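Local coordinates for protection of telomeres protein poz1 (Schizosaccharomyces pombe, PDB 5WE0) that binds telomeric DNA and negatively regulates telomerase and telomere length in fission yeast, at residues 196-199 and 200-204; 213-216 and 217-220. One frame throughout, in Å; residues are numbered along the deposited sequence.

Interaction 1: residues 196-199 and 200-204; sequences RLIY and VSQHK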
ATOM      1  N   ARG A 196      11.667  10.721  23.105  1.00 36.47           N
ATOM      2  CA  ARG A 196      11.138  10.119  21.890  1.00 38.90           C
ATOM      3  C   ARG A 196      10.239  11.089  21.149  1.00 37.24           C
ATOM      4  O   ARG A 196      10.325  11.211  19.922  1.00 41.54           O
ATOM      5  CB  ARG A 196      10.360   8.836  22.209  1.00 35.20           C
ATOM      6  CG  ARG A 196      11.146   7.827  22.968  1.00 37.82           C
ATOM      7  CD  ARG A 196      10.568   6.462  22.803  1.00 38.06           C
ATOM      8  NE  ARG A 196       9.166   6.363  23.175  1.00 38.34           N
ATOM      9  CZ  ARG A 196       8.756   5.967  24.374  1.00 39.95           C
ATOM     10  NH1 ARG A 196       9.657   5.667  25.298  1.00 42.68           N
ATOM     11  NH2 ARG A 196       7.464   5.871  24.655  1.00 38.49           N
ATOM     12  N   LEU A 197       9.381  11.805  21.880  1.00 36.48           N
ATOM     13  CA  LEU A 197       8.418  12.686  21.230  1.00 38.70           C
ATOM     14  C   LEU A 197       9.099  13.900  20.604  1.00 37.85           C
ATOM     15  O   LEU A 197       8.718  14.326  19.509  1.00 38.83           O
ATOM     16  CB  LEU A 197       7.341  13.115  22.230  1.00 33.42           C
ATOM     17  CG  LEU A 197       6.367  12.020  22.705  1.00 36.49           C
ATOM     18  CD1 LEU A 197       5.417  12.580  23.719  1.00 36.93           C
ATOM     19  CD2 LEU A 197       5.565  11.402  21.566  1.00 34.59           C
ATOM     20  N   ILE A 198      10.123  14.450  21.262  1.00 37.45           N
ATOM     21  CA  ILE A 198      10.870  15.566  20.683  1.00 39.96           C
ATOM     22  C   ILE A 198      11.550  15.119  19.395  1.00 43.11           C
ATOM     23  O   ILE A 198      11.517  15.816  18.373  1.00 41.92           O
ATOM     24  CB  ILE A 198      11.898  16.123  21.688  1.00 38.95           C
ATOM     25  CG1 ILE A 198      11.217  16.924  22.797  1.00 43.24           C
ATOM     26  CG2 ILE A 198      12.944  16.985  20.977  1.00 40.88           C
ATOM     27  CD1 ILE A 198      12.172  17.368  23.886  1.00 38.98           C
ATOM     28  N   TYR A 199      12.176  13.942  19.433  1.00 40.21           N
ATOM     29  CA  TYR A 199      12.883  13.435  18.267  1.00 43.10           C
ATOM     30  C   TYR A 199      11.914  13.101  17.138  1.00 43.90           C
ATOM     31  O   TYR A 199      12.188  13.389  15.970  1.00 46.37           O
ATOM     32  CB  TYR A 199      13.686  12.194  18.660  1.00 44.23           C
ATOM     33  CG  TYR A 199      14.046  11.315  17.474  1.00 59.63           C
ATOM     34  CD1 TYR A 199      13.106  10.420  16.932  1.00 59.30           C
ATOM     35  CD2 TYR A 199      15.322  11.349  16.910  1.00 61.67           C
ATOM     36  CE1 TYR A 199      13.402   9.652  15.849  1.00 56.57           C
ATOM     37  CE2 TYR A 199      15.632  10.544  15.831  1.00 66.37           C
ATOM     38  CZ  TYR A 199      14.666   9.701  15.319  1.00 64.93           C
ATOM     39  OH  TYR A 199      14.955   8.900  14.255  1.00 78.37           O
ATOM     40  N   VAL A 200      10.792  12.453  17.456  1.00 38.65           N
ATOM     41  CA  VAL A 200       9.813  12.140  16.422  1.00 39.45           C
ATOM     42  C   VAL A 200       9.268  13.419  15.783  1.00 42.78           C
ATOM     43  O   VAL A 200       9.090  13.487  14.560  1.00 42.27           O
ATOM     44  CB  VAL A 200       8.702  11.237  16.993  1.00 38.38           C
ATOM     45  CG1 VAL A 200       7.502  11.219  16.068  1.00 36.34           C
ATOM     46  CG2 VAL A 200       9.229   9.817  17.173  1.00 38.36           C
ATOM     47  N   SER A 201       9.022  14.460  16.592  1.00 40.67           N
ATOM     48  CA  SER A 201       8.509  15.720  16.047  1.00 44.67           C
ATOM     49  C   SER A 201       9.482  16.344  15.064  1.00 40.44           C
ATOM     50  O   SER A 201       9.069  16.899  14.040  1.00 41.85           O
ATOM     51  CB  SER A 201       8.207  16.713  17.169  1.00 35.61           C
ATOM     52  OG  SER A 201       6.871  16.543  17.589  1.00 45.81           O
ATOM     53  N   GLN A 202      10.772  16.314  15.394  1.00 36.91           N
ATOM     54  CA  GLN A 202      11.800  16.871  14.526  1.00 45.59           C
ATOM     55  C   GLN A 202      11.887  16.110  13.207  1.00 46.04           C
ATOM     56  O   GLN A 202      12.010  16.716  12.135  1.00 49.27           O
ATOM     57  CB  GLN A 202      13.143  16.833  15.248  1.00 48.54           C
ATOM     58  CG  GLN A 202      13.350  17.937  16.260  1.00 59.50           C
ATOM     59  CD  GLN A 202      14.780  17.981  16.773  1.00 71.29           C
ATOM     60  OE1 GLN A 202      15.724  18.032  15.979  1.00 77.73           O
ATOM     61  NE2 GLN A 202      14.951  17.963  18.093  1.00 68.67           N
ATOM     62  N   HIS A 203      11.864  14.781  13.264  1.00 44.62           N
ATOM     63  CA  HIS A 203      11.962  14.007  12.031  1.00 46.04           C
ATOM     64  C   HIS A 203      10.687  14.097  11.203  1.00 44.23           C
ATOM     65  O   HIS A 203      10.761  14.107   9.972  1.00 47.08           O
ATOM     66  CB  HIS A 203      12.337  12.575  12.373  1.00 43.85           C
ATOM     67  CG  HIS A 203      13.799  12.414  12.607  1.00 54.02           C
ATOM     68  ND1 HIS A 203      14.675  12.042  11.612  1.00 63.31           N
ATOM     69  CD2 HIS A 203      14.559  12.687  13.693  1.00 59.18           C
ATOM     70  CE1 HIS A 203      15.906  12.033  12.093  1.00 69.34           C
ATOM     71  NE2 HIS A 203      15.864  12.425  13.354  1.00 65.56           N
ATOM     72  N   LYS A 204       9.518  14.210  11.846  1.00 45.36           N
ATOM     73  CA  LYS A 204       8.290  14.433  11.086  1.00 45.04           C
ATOM     74  C   LYS A 204       8.341  15.767  10.352  1.00 50.88           C
ATOM     75  O   LYS A 204       7.851  15.882   9.219  1.00 46.44           O
ATOM     76  CB  LYS A 204       7.065  14.372  12.002  1.00 40.15           C
ATOM     77  CG  LYS A 204       6.658  12.958  12.355  1.00 40.69           C
ATOM     78  CD  LYS A 204       5.305  12.852  13.047  1.00 44.48           C
ATOM     79  CE  LYS A 204       4.995  11.374  13.344  1.00 44.95           C
ATOM     80  NZ  LYS A 204       3.589  11.114  13.783  1.00 54.18           N
TER
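V200 N reaches back one turn to R196 O, 2.8 Å away, and its CG2 branch sits in the plane of the Y199 ring at its edge, 3.9 Å from CD1. The V200 side chain also packs on L157 of helix 130-157, while the R196 guanidinium finds its partners in L157 O, H191 O and E160. S201 N bonds to L197 O at 2.9 Å. Q202 N repeats the step to I198 O, and its side chain runs alongside that of I198, pointing the same way, with NE2 3.6 Å from CG2. H203 N closes the series on Y199 O, and its imidazole meets the tyrosine ring. With CG anti to the backbone N (chi1 159°), the Y199 ring lies next to the H203 imidazole; the two planes are inclined at 33°, with H203 CD2 over one tyrosine face near the rim and NE2 3.1 Å from Y199 CE2. Both rings also pack on apolar side chains of another protein chain. These are the i+4 N-H to i C=O hydrogen bonds of a regular alpha-helix, helix 193-206, whose V200 and H203 pack on helix 130-157.

Interaction 2: residues 213-216 and 217-220; sequences NSVL and SRYI
S214 and R218, one helical turn apart, are joined by both side chain and backbone. The serine hydroxyl takes two bonds from the guanidinium: R218 NE lies 3.1 Å from S214 OG and R218 NH2 3.2 Å from it, OG sitting at the edge of the group, 16-17° out of its plane. A weak third bond runs from NE to S214 O. The arginine chain bends at CG-CD (chi3 -78°), which folds the guanidinium back along the helix to the serine. Main-chain bonds form the second kind: S217 N to N213 O, R218 N to S214 O at 2.9 Å, Y219 N to V215 O at 2.7 Å, and I220 N to L216 O at 3.0 Å. Apolar contact between the segments is slight; V215 CG2 comes within 3.8 Å of R218 NH2, the two side chains crossing at an angle.

The other side chains work outward: L216 and Y219 pack on L103 of helix 93-115, and I220 on helix 54-64. Y219 OH bonds to E107, S217 OG to H23 and N213 OD1 to Q87. R218 itself has its strongest partner in another protein chain, an acidic side chain bridged by NH2, while NH1 bonds to that chain's backbone. Replacing the arginine by alanine would probably leave that acidic group without its mate and S214 OG without both guanidinium donors. The serine, bonded to NE and NH2 side-on, probably helps hold the guanidinium in the orientation in which NH2 also meets the acidic side chain of the other protein chain.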
ATOM      1  N   ASN A 213       2.776  11.104   0.665  1.00 31.12           N
ATOM      2  CA  ASN A 213       1.493  11.028  -0.022  1.00 29.81           C
ATOM      3  C   ASN A 213       1.669  11.281  -1.518  1.00 26.53           C
ATOM      4  O   ASN A 213       1.113  10.561  -2.352  1.00 27.07           O
ATOM      5  CB  ASN A 213       0.520  12.037   0.595  1.00 30.83           C
ATOM      6  CG  ASN A 213      -0.792  12.100  -0.134  1.00 34.02           C
ATOM      7  OD1 ASN A 213      -1.630  11.209  -0.008  1.00 35.50           O
ATOM      8  ND2 ASN A 213      -0.982  13.154  -0.911  1.00 39.69           N
ATOM      9  N   SER A 214       2.438  12.311  -1.874  1.00 26.59           N
ATOM     10  CA  SER A 214       2.649  12.640  -3.287  1.00 30.28           C
ATOM     11  C   SER A 214       3.435  11.544  -4.015  1.00 26.33           C
ATOM     12  O   SER A 214       3.064  11.127  -5.118  1.00 29.06           O
ATOM     13  CB  SER A 214       3.367  13.987  -3.390  1.00 29.22           C
ATOM     14  OG  SER A 214       3.827  14.194  -4.711  1.00 35.10           O
ATOM     15  N   VAL A 215       4.531  11.075  -3.410  1.00 26.33           N
ATOM     16  CA  VAL A 215       5.347  10.006  -3.993  1.00 25.90           C
ATOM     17  C   VAL A 215       4.519   8.749  -4.205  1.00 24.98           C
ATOM     18  O   VAL A 215       4.612   8.087  -5.251  1.00 28.18           O
ATOM     19  CB  VAL A 215       6.560   9.735  -3.084  1.00 30.80           C
ATOM     20  CG1 VAL A 215       7.150   8.376  -3.350  1.00 29.82           C
ATOM     21  CG2 VAL A 215       7.600  10.830  -3.239  1.00 31.13           C
ATOM     22  N   LEU A 216       3.722   8.381  -3.208  1.00 23.75           N
ATOM     23  CA  LEU A 216       2.932   7.155  -3.294  1.00 25.29           C
ATOM     24  C   LEU A 216       1.846   7.279  -4.353  1.00 25.89           C
ATOM     25  O   LEU A 216       1.604   6.339  -5.123  1.00 28.41           O
ATOM     26  CB  LEU A 216       2.322   6.843  -1.931  1.00 25.04           C
ATOM     27  CG  LEU A 216       1.512   5.561  -1.813  1.00 27.00           C
ATOM     28  CD1 LEU A 216       2.336   4.402  -2.324  1.00 24.73           C
ATOM     29  CD2 LEU A 216       1.119   5.362  -0.336  1.00 25.44           C
ATOM     30  N   SER A 217       1.171   8.428  -4.403  1.00 26.17           N
ATOM     31  CA  SER A 217       0.209   8.666  -5.475  1.00 27.15           C
ATOM     32  C   SER A 217       0.873   8.563  -6.845  1.00 28.23           C
ATOM     33  O   SER A 217       0.351   7.921  -7.759  1.00 26.93           O
ATOM     34  CB  SER A 217      -0.415  10.047  -5.313  1.00 26.05           C
ATOM     35  OG  SER A 217      -1.093  10.362  -6.515  1.00 32.19           O
ATOM     36  N   ARG A 218       2.031   9.215  -7.007  1.00 27.76           N
ATOM     37  CA  ARG A 218       2.734   9.167  -8.280  1.00 25.69           C
ATOM     38  C   ARG A 218       3.232   7.766  -8.587  1.00 27.38           C
ATOM     39  O   ARG A 218       3.275   7.371  -9.755  1.00 29.48           O
ATOM     40  CB  ARG A 218       3.876  10.185  -8.278  1.00 28.77           C
ATOM     41  CG  ARG A 218       3.362  11.613  -8.480  1.00 24.70           C
ATOM     42  CD  ARG A 218       4.493  12.600  -8.552  1.00 27.16           C
ATOM     43  NE  ARG A 218       5.034  12.929  -7.241  1.00 31.55           N
ATOM     44  CZ  ARG A 218       6.322  13.145  -7.021  1.00 34.54           C
ATOM     45  NH1 ARG A 218       7.172  13.054  -8.031  1.00 31.96           N
ATOM     46  NH2 ARG A 218       6.758  13.452  -5.811  1.00 27.59           N
ATOM     47  N   TYR A 219       3.604   6.998  -7.562  1.00 28.38           N
ATOM     48  CA  TYR A 219       3.976   5.609  -7.801  1.00 24.56           C
ATOM     49  C   TYR A 219       2.799   4.819  -8.362  1.00 25.63           C
ATOM     50  O   TYR A 219       2.963   4.006  -9.276  1.00 26.42           O
ATOM     51  CB  TYR A 219       4.491   4.943  -6.513  1.00 21.18           C
ATOM     52  CG  TYR A 219       4.683   3.474  -6.756  1.00 23.86           C
ATOM     53  CD1 TYR A 219       5.744   3.011  -7.556  1.00 22.56           C
ATOM     54  CD2 TYR A 219       3.771   2.552  -6.269  1.00 23.37           C
ATOM     55  CE1 TYR A 219       5.889   1.660  -7.827  1.00 21.65           C
ATOM     56  CE2 TYR A 219       3.903   1.211  -6.520  1.00 20.89           C
ATOM     57  CZ  TYR A 219       4.956   0.766  -7.304  1.00 26.38           C
ATOM     58  OH  TYR A 219       5.050  -0.583  -7.557  1.00 25.85           O
ATOM     59  N   ILE A 220       1.614   4.999  -7.783  1.00 25.94           N
ATOM     60  CA  ILE A 220       0.440   4.254  -8.233  1.00 26.55           C
ATOM     61  C   ILE A 220       0.076   4.647  -9.659  1.00 24.85           C
ATOM     62  O   ILE A 220      -0.264   3.795 -10.481  1.00 28.34           O
ATOM     63  CB  ILE A 220      -0.731   4.474  -7.252  1.00 26.58           C
ATOM     64  CG1 ILE A 220      -0.415   3.826  -5.878  1.00 26.17           C
ATOM     65  CG2 ILE A 220      -2.042   3.915  -7.843  1.00 23.64           C
ATOM     66  CD1 ILE A 220      -0.258   2.274  -5.916  1.00 21.19           C
TER

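Overall arrangement
Interactions 1 and 2 lie in series on consecutive helices, 193-206 and 209-230, with centres about 24 Å apart and nearest atoms about 11 Å apart, so they do not touch. Interaction 1 is peripheral, about 24 Å from the centre of the chain, and partly buried; interaction 2 is deep, about 9 Å from that centre. Both rest on helix 130-157, but 213-220 also meets helices 54-64 and 93-115. The chemistry follows: between its own segments 196-204 adds an aromatic pair to the helical backbone bonds, 213-220 a serine-arginine grip. Each also meets another protein chain, the first by apolar packing, the second with the charged end of R218 as well.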